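PDB 2EAB: alpha-fucosidase, which probably hydrolyses alpha-1,2-L-fucosidic linkages, as the catalytic part of a longer calcium-binding glycoside hydrolase from Bifidobacterium bifidum. Local coordinates for residues Asn94-Leu105 and Val457-Ala465; Pro566-Thr577 and Gln649-Gly657. All coordinates share one frame; numbering follows the deposited sequence.

Interaction 1 is complete along the chain before interaction 2 begins. Their centres lie about 25 Å apart, their nearest atoms are about 9 Å apart, and the two do not touch. Interaction 1 joins the N-terminal family region, through helices 96-99 and 103-113, to the end of helix 452-463 in the catalytic region. Interaction 2 stays within the catalytic region, where it packs the 649-657 loop against strand 572-574 and the start of helix 577-596. Both lie away from the annotated calcium sites, and both are packing contacts: one joins parts far apart in sequence, the other lays a loop against a strand and a helix start.

Interaction 1 (Asn94-Leu105 and Val457-Ala465); sequences NNETKGQNGATL and VTAKVYAGA
N94 and T458 meet through their polar side-chain ends, T458 OG1 donating to N94 OD1 at 2.7 Å, in the carbonyl plane and on a lone pair. The same oxygen lies at the edge of the Y462 ring, 3.5 Å from CE2. T458 OG1 is also hydrogen-bonded to T493, and a water joins it weakly to N94 ND2. A second bond runs from N95 N to Y462 OH (3.0 Å, 157° at the hydrogen); this hydroxyl has a further partner in T125 O. With CG beside the backbone N (chi1 -66°), the Y462 ring runs alongside helix 96-99, from G99 at CD1 to N95 at OH, and V461 CG1 packs on one of its faces.

Backbone contacts dominate at the glycines. G102 N donates to V461 O at 3.1 Å, from 50° above the carbonyl plane, while G102 CA directs a CA-H...O contact to Y462 O. Lacking side chains, G99 and G102 let the chains come close: G102 CA is 3.8 Å from A463 CA. One water binds G99 O, L105 N and Y462 O together, satisfying a carbonyl at the end of helix 452-463.

The K460 chain bends at its last two torsions and brings NZ to 4.0 Å from E96 OE2, a long salt bridge, beside N101.

N95 caps helix 96-99 through OD1, its ND2 being held by E128. Across helix 452-463, A459 and A463 pack on F541 of helix 525-546, so this last helix turn lies between helix 525-546 and the 94-105 segment.

Interaction 2 (Pro566-Thr577 and Gln649-Gly657); sequences PEQGPLGTDGNT and QIKEWYFEG
P570 and E652 sandwich the W653 ring: P570 CD sits 4.1 Å above one face, offset toward the rim, and E652 CG lies over the opposite face. Q568 O approaches the ring edge 3.5 Å from CZ2, and the edge near CD1 faces T573 OG1. NE1 donates to a water that also binds Q568 O and P570 O, and more weakly to a second water held by T573 OG1 and N576 ND2. The neighbouring F655 ring takes P570 CG at its edge, while T573 CG2 comes obliquely to CE2 at 3.7 Å.

Q568 extends beyond CG past the W653 CH2 corner to the carboxylate of E652. Its NE2 donates to OE1 at 2.9 Å, in its own amide plane but from 35° above the carboxylate plane. R710 shares OE1 in a salt bridge, and S565 and a water bound to P566 O hold OE2, so the buried carboxylate is gripped on both oxygens. Were Q568 replaced by an alanine, E652 OE1 would probably lose its amide donor, keeping R710, with a gap opened beside W653 CH2.

At the other end T577 N donates to E652 O at 3.2 Å, almost straight (171°), and T577 OG1 to K651 O at 2.7 Å. The Y654 ring packs obliquely on N576 and T577, its hydroxyl bonded to P641 O.

N576 caps helix 577-596, its side chain bonded to E579, and W653-E656 form a type I turn whose E656 carboxylate accepts E652 N. The contact lays this loop on strand 572-574, within a catalytic region whose family has an (alpha/alpha)6 barrel.

Interaction 1 (Asn94-Leu105 and Val457-Ala465)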
loop_
_atom_site.group_PDB
_atom_site.type_symbol
_atom_site.label_atom_id
_atom_site.label_comp_id
_atom_site.label_asym_id
_atom_site.label_seq_id
_atom_site.Cartn_x
_atom_site.Cartn_y
_atom_site.Cartn_z
ATOM N N ASN A 94 12.757 9.908 -19.694
ATOM C CA ASN A 94 12.065 10.066 -20.967
ATOM C C ASN A 94 12.995 10.004 -22.163
ATOM O O ASN A 94 14.057 10.617 -22.161
ATOM C CB ASN A 94 11.272 11.362 -20.977
ATOM C CG ASN A 94 10.191 11.364 -19.928
ATOM O OD1 ASN A 94 9.261 10.557 -19.978
ATOM N ND2 ASN A 94 10.314 12.256 -18.957
ATOM N N ASN A 95 12.594 9.241 -23.175
ATOM C CA ASN A 95 13.387 9.086 -24.382
ATOM C C ASN A 95 12.652 9.677 -25.581
ATOM O O ASN A 95 11.705 9.085 -26.103
ATOM C CB ASN A 95 13.727 7.615 -24.613
ATOM C CG ASN A 95 14.761 7.427 -25.707
ATOM O OD1 ASN A 95 14.734 8.125 -26.723
ATOM N ND2 ASN A 95 15.665 6.474 -25.516
ATOM N N GLU A 96 13.100 10.854 -26.009
ATOM C CA GLU A 96 12.465 11.554 -27.121
ATOM C C GLU A 96 12.540 10.791 -28.437
ATOM O O GLU A 96 11.625 10.877 -29.251
ATOM C CB GLU A 96 13.059 12.952 -27.272
ATOM C CG GLU A 96 12.861 13.812 -26.029
ATOM C CD GLU A 96 13.018 15.292 -26.288
ATOM O OE1 GLU A 96 13.849 15.678 -27.139
ATOM O OE2 GLU A 96 12.306 16.073 -25.618
ATOM N N THR A 97 13.625 10.049 -28.644
ATOM C CA THR A 97 13.784 9.275 -29.872
ATOM C C THR A 97 12.754 8.143 -29.955
ATOM O O THR A 97 12.292 7.786 -31.043
ATOM C CB THR A 97 15.221 8.731 -30.004
ATOM O OG1 THR A 97 16.146 9.819 -29.924
ATOM C CG2 THR A 97 15.417 8.017 -31.332
ATOM N N LYS A 98 12.393 7.593 -28.801
ATOM C CA LYS A 98 11.384 6.543 -28.729
ATOM C C LYS A 98 9.971 7.112 -28.879
ATOM O O LYS A 98 9.173 6.608 -29.669
ATOM C CB LYS A 98 11.511 5.774 -27.410
ATOM C CG LYS A 98 12.847 5.055 -27.201
ATOM C CD LYS A 98 13.016 3.863 -28.130
ATOM C CE LYS A 98 14.371 3.210 -27.943
ATOM N NZ LYS A 98 14.491 2.003 -28.801
ATOM N N GLY A 99 9.665 8.165 -28.122
ATOM C CA GLY A 99 8.308 8.704 -28.085
ATOM C C GLY A 99 7.900 9.496 -29.313
ATOM O O GLY A 99 6.750 9.415 -29.754
ATOM N N GLN A 100 8.834 10.286 -29.846
ATOM C CA GLN A 100 8.587 11.108 -31.038
ATOM C C GLN A 100 7.352 12.004 -30.884
ATOM O O GLN A 100 6.536 12.129 -31.810
ATOM C CB GLN A 100 8.466 10.224 -32.290
ATOM C CG GLN A 100 9.723 9.438 -32.643
ATOM C CD GLN A 100 10.805 10.303 -33.257
ATOM O OE1 GLN A 100 10.521 11.318 -33.899
ATOM N NE2 GLN A 100 12.055 9.903 -33.069
ATOM N N ASN A 101 7.223 12.617 -29.705
ATOM C CA ASN A 101 6.097 13.501 -29.390
ATOM C C ASN A 101 4.736 12.881 -29.718
ATOM O O ASN A 101 3.842 13.537 -30.265
ATOM C CB ASN A 101 6.279 14.873 -30.057
ATOM C CG ASN A 101 7.450 15.654 -29.475
ATOM O OD1 ASN A 101 8.179 16.331 -30.204
ATOM N ND2 ASN A 101 7.645 15.551 -28.160
ATOM N N GLY A 102 4.597 11.600 -29.386
ATOM C CA GLY A 102 3.351 10.877 -29.588
ATOM C C GLY A 102 3.212 10.127 -30.898
ATOM O O GLY A 102 2.274 9.349 -31.051
ATOM N N ALA A 103 4.133 10.351 -31.835
ATOM C CA ALA A 103 4.006 9.767 -33.175
ATOM C C ALA A 103 4.130 8.244 -33.184
ATOM O O ALA A 103 3.473 7.570 -33.977
ATOM C CB ALA A 103 5.003 10.393 -34.141
ATOM N N THR A 104 4.967 7.703 -32.304
ATOM C CA THR A 104 5.166 6.257 -32.231
ATOM C C THR A 104 3.876 5.564 -31.806
ATOM O O THR A 104 3.410 4.633 -32.472
ATOM C CB THR A 104 6.333 5.913 -31.289
ATOM O OG1 THR A 104 7.502 6.593 -31.755
ATOM C CG2 THR A 104 6.596 4.409 -31.256
ATOM N N LEU A 105 3.299 6.052 -30.711
ATOM C CA LEU A 105 2.030 5.557 -30.204
ATOM C C LEU A 105 0.909 5.727 -31.233
ATOM O O LEU A 105 0.129 4.805 -31.468
ATOM C CB LEU A 105 1.687 6.287 -28.900
ATOM C CG LEU A 105 0.365 5.946 -28.213
ATOM C CD1 LEU A 105 0.272 4.463 -27.890
ATOM C CD2 LEU A 105 0.217 6.778 -26.950
ATOM N N VAL A 457 5.902 15.931 -18.812
ATOM C CA VAL A 457 7.011 15.711 -19.738
ATOM C C VAL A 457 6.807 14.380 -20.464
ATOM O O VAL A 457 6.896 14.313 -21.684
ATOM C CB VAL A 457 8.386 15.726 -19.021
ATOM C CG1 VAL A 457 9.521 15.557 -20.018
ATOM C CG2 VAL A 457 8.574 17.017 -18.235
ATOM N N THR A 458 6.504 13.328 -19.709
ATOM C CA THR A 458 6.249 12.012 -20.282
ATOM C C THR A 458 5.056 12.040 -21.237
ATOM O O THR A 458 5.103 11.448 -22.318
ATOM C CB THR A 458 6.029 10.989 -19.162
ATOM O OG1 THR A 458 7.172 11.006 -18.300
ATOM C CG2 THR A 458 5.858 9.591 -19.713
ATOM N N ALA A 459 3.981 12.718 -20.838
ATOM C CA ALA A 459 2.790 12.848 -21.676
ATOM C C ALA A 459 3.105 13.523 -23.007
ATOM O O ALA A 459 2.598 13.115 -24.053
ATOM C CB ALA A 459 1.693 13.599 -20.943
ATOM N N LYS A 460 3.962 14.536 -22.973
ATOM C CA LYS A 460 4.373 15.210 -24.196
ATOM C C LYS A 460 5.188 14.276 -25.102
ATOM O O LYS A 460 4.907 14.151 -26.293
ATOM C CB LYS A 460 5.165 16.478 -23.869
ATOM C CG LYS A 460 5.674 17.198 -25.111
ATOM C CD LYS A 460 6.394 18.494 -24.793
ATOM C CE LYS A 460 7.824 18.256 -24.361
ATOM N NZ LYS A 460 8.653 17.593 -25.417
ATOM N N VAL A 461 6.188 13.620 -24.523
ATOM C CA VAL A 461 7.104 12.778 -25.292
ATOM C C VAL A 461 6.418 11.566 -25.912
ATOM O O VAL A 461 6.619 11.275 -27.095
ATOM C CB VAL A 461 8.308 12.338 -24.427
ATOM C CG1 VAL A 461 9.145 11.271 -25.135
ATOM C CG2 VAL A 461 9.158 13.549 -24.069
ATOM N N TYR A 462 5.585 10.886 -25.129
ATOM C CA TYR A 462 5.020 9.617 -25.574
ATOM C C TYR A 462 3.611 9.713 -26.137
ATOM O O TYR A 462 3.195 8.828 -26.880
ATOM C CB TYR A 462 5.092 8.569 -24.460
ATOM C CG TYR A 462 6.516 8.190 -24.119
ATOM C CD1 TYR A 462 7.193 7.199 -24.841
ATOM C CD2 TYR A 462 7.198 8.842 -23.092
ATOM C CE1 TYR A 462 8.511 6.860 -24.531
ATOM C CE2 TYR A 462 8.508 8.512 -22.778
ATOM C CZ TYR A 462 9.156 7.522 -23.501
ATOM O OH TYR A 462 10.453 7.209 -23.168
ATOM N N ALA A 463 2.876 10.768 -25.790
ATOM C CA ALA A 463 1.493 10.907 -26.252
ATOM C C ALA A 463 1.186 12.223 -26.969
ATOM O O ALA A 463 0.064 12.425 -27.431
ATOM C CB ALA A 463 0.514 10.677 -25.096
ATOM N N GLY A 464 2.167 13.113 -27.063
ATOM C CA GLY A 464 1.978 14.379 -27.764
ATOM C C GLY A 464 1.102 15.370 -27.023
ATOM O O GLY A 464 0.546 16.286 -27.635
ATOM N N ALA A 465 0.986 15.190 -25.709
ATOM C CA ALA A 465 0.173 16.068 -24.876
ATOM C C ALA A 465 1.084 17.078 -24.191
ATOM O O ALA A 465 1.683 16.780 -23.152
ATOM C CB ALA A 465 -0.611 15.258 -23.851
HETATM O O HOH W 1 9.303 12.825 -16.316
HETATM O O HOH W 2 4.747 7.768 -28.913
HETATM O O HOH W 3 0.162 9.537 -29.294
#

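Interaction 2 (Pro566-Thr577 and Gln649-Gly657)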
loop_
_atom_site.group_PDB
_atom_site.type_symbol
_atom_site.label_atom_id
_atom_site.label_comp_id
_atom_site.label_asym_id
_atom_site.label_seq_id
_atom_site.Cartn_x
_atom_site.Cartn_y
_atom_site.Cartn_z
ATOM N N PRO A 566 -0.810 -7.528 -18.439
ATOM C CA PRO A 566 0.247 -8.214 -17.689
ATOM C C PRO A 566 -0.231 -9.563 -17.129
ATOM O O PRO A 566 -1.342 -9.632 -16.606
ATOM C CB PRO A 566 0.563 -7.225 -16.557
ATOM C CG PRO A 566 0.182 -5.894 -17.115
ATOM C CD PRO A 566 -1.075 -6.184 -17.893
ATOM N N GLU A 567 0.549 -10.643 -17.250
ATOM C CA GLU A 567 1.802 -10.748 -18.001
ATOM C C GLU A 567 1.680 -11.940 -18.952
ATOM O O GLU A 567 2.525 -12.846 -18.945
ATOM C CB GLU A 567 2.978 -11.012 -17.055
ATOM C CG GLU A 567 3.473 -9.834 -16.246
ATOM C CD GLU A 567 4.730 -10.168 -15.444
ATOM O OE1 GLU A 567 5.001 -9.463 -14.446
ATOM O OE2 GLU A 567 5.443 -11.139 -15.800
ATOM N N GLN A 568 0.616 -11.962 -19.747
ATOM C CA GLN A 568 0.424 -13.034 -20.724
ATOM C C GLN A 568 -0.212 -12.490 -21.996
ATOM O O GLN A 568 -0.620 -11.330 -22.039
ATOM C CB GLN A 568 -0.398 -14.191 -20.135
ATOM C CG GLN A 568 -1.846 -13.835 -19.841
ATOM C CD GLN A 568 -2.714 -15.037 -19.499
ATOM O OE1 GLN A 568 -2.268 -16.186 -19.526
ATOM N NE2 GLN A 568 -3.973 -14.772 -19.174
ATOM N N GLY A 569 -0.281 -13.330 -23.024
ATOM C CA GLY A 569 -0.851 -12.944 -24.303
ATOM C C GLY A 569 0.091 -12.087 -25.130
ATOM O O GLY A 569 1.270 -11.928 -24.783
ATOM N N PRO A 570 -0.415 -11.535 -26.246
ATOM C CA PRO A 570 0.390 -10.688 -27.128
ATOM C C PRO A 570 0.780 -9.365 -26.482
ATOM O O PRO A 570 0.038 -8.825 -25.654
ATOM C CB PRO A 570 -0.546 -10.412 -28.311
ATOM C CG PRO A 570 -1.625 -11.425 -28.218
ATOM C CD PRO A 570 -1.782 -11.714 -26.762
ATOM N N LEU A 571 1.927 -8.840 -26.900
ATOM C CA LEU A 571 2.479 -7.602 -26.360
ATOM C C LEU A 571 1.605 -6.369 -26.606
ATOM O O LEU A 571 1.523 -5.479 -25.755
ATOM C CB LEU A 571 3.862 -7.372 -26.969
ATOM C CG LEU A 571 5.069 -7.067 -26.080
ATOM C CD1 LEU A 571 5.079 -7.929 -24.822
ATOM C CD2 LEU A 571 6.338 -7.288 -26.882
ATOM N N GLY A 572 0.963 -6.312 -27.768
ATOM C CA GLY A 572 0.216 -5.129 -28.166
ATOM C C GLY A 572 -1.053 -5.482 -28.904
ATOM O O GLY A 572 -1.018 -5.837 -30.080
ATOM N N THR A 573 -2.173 -5.405 -28.196
ATOM C CA THR A 573 -3.491 -5.622 -28.787
ATOM C C THR A 573 -4.263 -4.304 -28.828
ATOM O O THR A 573 -3.794 -3.280 -28.314
ATOM C CB THR A 573 -4.303 -6.687 -28.016
ATOM O OG1 THR A 573 -4.594 -6.212 -26.695
ATOM C CG2 THR A 573 -3.530 -7.992 -27.913
ATOM N N ASP A 574 -5.442 -4.333 -29.445
ATOM C CA ASP A 574 -6.273 -3.144 -29.558
ATOM C C ASP A 574 -7.077 -2.972 -28.271
ATOM O O ASP A 574 -8.232 -3.397 -28.164
ATOM C CB ASP A 574 -7.174 -3.248 -30.790
ATOM C CG ASP A 574 -7.794 -1.923 -31.183
ATOM O OD1 ASP A 574 -7.781 -0.968 -30.375
ATOM O OD2 ASP A 574 -8.295 -1.837 -32.324
ATOM N N GLY A 575 -6.435 -2.354 -27.286
ATOM C CA GLY A 575 -6.986 -2.266 -25.945
ATOM C C GLY A 575 -7.046 -3.627 -25.287
ATOM O O GLY A 575 -6.618 -4.636 -25.855
ATOM N N ASN A 576 -7.585 -3.650 -24.075
ATOM C CA ASN A 576 -7.859 -4.885 -23.351
ATOM C C ASN A 576 -8.727 -4.569 -22.141
ATOM O O ASN A 576 -8.948 -3.406 -21.808
ATOM C CB ASN A 576 -6.573 -5.656 -22.975
ATOM C CG ASN A 576 -5.614 -4.847 -22.113
ATOM O OD1 ASN A 576 -6.018 -3.982 -21.327
ATOM N ND2 ASN A 576 -4.324 -5.145 -22.245
ATOM N N THR A 577 -9.212 -5.611 -21.486
ATOM C CA THR A 577 -10.133 -5.448 -20.370
ATOM C C THR A 577 -9.464 -4.763 -19.180
ATOM O O THR A 577 -10.092 -3.943 -18.502
ATOM C CB THR A 577 -10.707 -6.802 -19.979
ATOM O OG1 THR A 577 -11.337 -7.359 -21.138
ATOM C CG2 THR A 577 -11.724 -6.684 -18.842
ATOM N N GLN A 649 -16.678 -16.857 -19.100
ATOM C CA GLN A 649 -15.603 -16.127 -18.432
ATOM C C GLN A 649 -15.649 -14.636 -18.764
ATOM O O GLN A 649 -16.196 -14.242 -19.789
ATOM C CB GLN A 649 -14.250 -16.716 -18.864
ATOM C CG GLN A 649 -13.650 -16.165 -20.191
ATOM C CD GLN A 649 -14.327 -16.657 -21.475
ATOM O OE1 GLN A 649 -15.399 -17.269 -21.456
ATOM N NE2 GLN A 649 -13.687 -16.381 -22.604
ATOM N N ILE A 650 -15.059 -13.809 -17.901
ATOM C CA ILE A 650 -14.770 -12.423 -18.267
ATOM C C ILE A 650 -13.640 -12.448 -19.296
ATOM O O ILE A 650 -12.559 -12.970 -19.011
ATOM C CB ILE A 650 -14.312 -11.586 -17.044
ATOM C CG1 ILE A 650 -15.369 -11.587 -15.929
ATOM C CG2 ILE A 650 -13.930 -10.167 -17.468
ATOM C CD1 ILE A 650 -16.637 -10.794 -16.225
ATOM N N LYS A 651 -13.885 -11.910 -20.486
ATOM C CA LYS A 651 -12.833 -11.862 -21.504
ATOM C C LYS A 651 -11.675 -10.988 -21.038
ATOM O O LYS A 651 -11.886 -9.925 -20.445
ATOM C CB LYS A 651 -13.364 -11.316 -22.825
ATOM C CG LYS A 651 -14.347 -12.219 -23.541
ATOM C CD LYS A 651 -14.729 -11.643 -24.890
ATOM C CE LYS A 651 -15.876 -12.427 -25.509
ATOM N NZ LYS A 651 -16.191 -11.960 -26.880
ATOM N N GLU A 652 -10.454 -11.436 -21.319
ATOM C CA GLU A 652 -9.256 -10.659 -21.024
ATOM C C GLU A 652 -8.879 -9.775 -22.225
ATOM O O GLU A 652 -8.344 -8.674 -22.043
ATOM C CB GLU A 652 -8.113 -11.588 -20.586
ATOM C CG GLU A 652 -6.817 -10.857 -20.227
ATOM C CD GLU A 652 -5.850 -11.664 -19.368
ATOM O OE1 GLU A 652 -6.109 -12.853 -19.079
ATOM O OE2 GLU A 652 -4.806 -11.092 -18.987
ATOM N N TRP A 653 -9.192 -10.254 -23.431
ATOM C CA TRP A 653 -8.999 -9.498 -24.670
ATOM C C TRP A 653 -10.293 -9.470 -25.459
ATOM O O TRP A 653 -11.081 -10.415 -25.399
ATOM C CB TRP A 653 -7.907 -10.127 -25.536
ATOM C CG TRP A 653 -6.586 -10.200 -24.855
ATOM C CD1 TRP A 653 -5.623 -9.226 -24.815
ATOM C CD2 TRP A 653 -6.081 -11.297 -24.095
ATOM N NE1 TRP A 653 -4.547 -9.659 -24.077
ATOM C CE2 TRP A 653 -4.800 -10.929 -23.627
ATOM C CE3 TRP A 653 -6.583 -12.567 -23.770
ATOM C CZ2 TRP A 653 -4.018 -11.782 -22.845
ATOM C CZ3 TRP A 653 -5.806 -13.411 -22.999
ATOM C CH2 TRP A 653 -4.536 -13.016 -22.545
ATOM N N TYR A 654 -10.503 -8.408 -26.221
ATOM C CA TYR A 654 -11.754 -8.267 -26.972
ATOM C C TYR A 654 -11.859 -9.181 -28.187
ATOM O O TYR A 654 -12.958 -9.378 -28.712
ATOM C CB TYR A 654 -12.054 -6.787 -27.288
ATOM C CG TYR A 654 -12.202 -6.016 -26.005
ATOM C CD1 TYR A 654 -13.224 -6.336 -25.109
ATOM C CD2 TYR A 654 -11.288 -5.029 -25.640
ATOM C CE1 TYR A 654 -13.349 -5.676 -23.895
ATOM C CE2 TYR A 654 -11.407 -4.361 -24.423
ATOM C CZ TYR A 654 -12.437 -4.692 -23.558
ATOM O OH TYR A 654 -12.538 -4.038 -22.353
ATOM N N PHE A 655 -10.738 -9.761 -28.615
ATOM C CA PHE A 655 -10.778 -10.785 -29.666
ATOM C C PHE A 655 -11.018 -12.211 -29.146
ATOM O O PHE A 655 -11.077 -13.164 -29.931
ATOM C CB PHE A 655 -9.557 -10.716 -30.612
ATOM C CG PHE A 655 -8.202 -10.822 -29.933
ATOM C CD1 PHE A 655 -7.955 -11.730 -28.906
ATOM C CD2 PHE A 655 -7.146 -10.036 -30.387
ATOM C CE1 PHE A 655 -6.692 -11.822 -28.318
ATOM C CE2 PHE A 655 -5.885 -10.121 -29.808
ATOM C CZ PHE A 655 -5.658 -11.014 -28.771
ATOM N N GLU A 656 -11.164 -12.351 -27.831
ATOM C CA GLU A 656 -11.329 -13.650 -27.187
ATOM C C GLU A 656 -12.704 -14.265 -27.463
ATOM O O GLU A 656 -13.702 -13.554 -27.568
ATOM C CB GLU A 656 -11.114 -13.473 -25.684
ATOM C CG GLU A 656 -11.149 -14.729 -24.831
ATOM C CD GLU A 656 -10.775 -14.440 -23.387
ATOM O OE1 GLU A 656 -11.273 -15.146 -22.486
ATOM O OE2 GLU A 656 -9.987 -13.496 -23.149
ATOM N N GLY A 657 -12.737 -15.590 -27.593
ATOM C CA GLY A 657 -13.995 -16.335 -27.689
ATOM C C GLY A 657 -14.138 -17.169 -26.433
ATOM O O GLY A 657 -14.541 -16.661 -25.379
HETATM O O HOH W 4 -3.678 -11.162 -16.473
HETATM O O HOH W 5 -1.635 -9.184 -23.464
HETATM O O HOH W 6 -3.374 -6.848 -24.384
HETATM O O HOH W 7 -8.160 -6.861 -26.455
#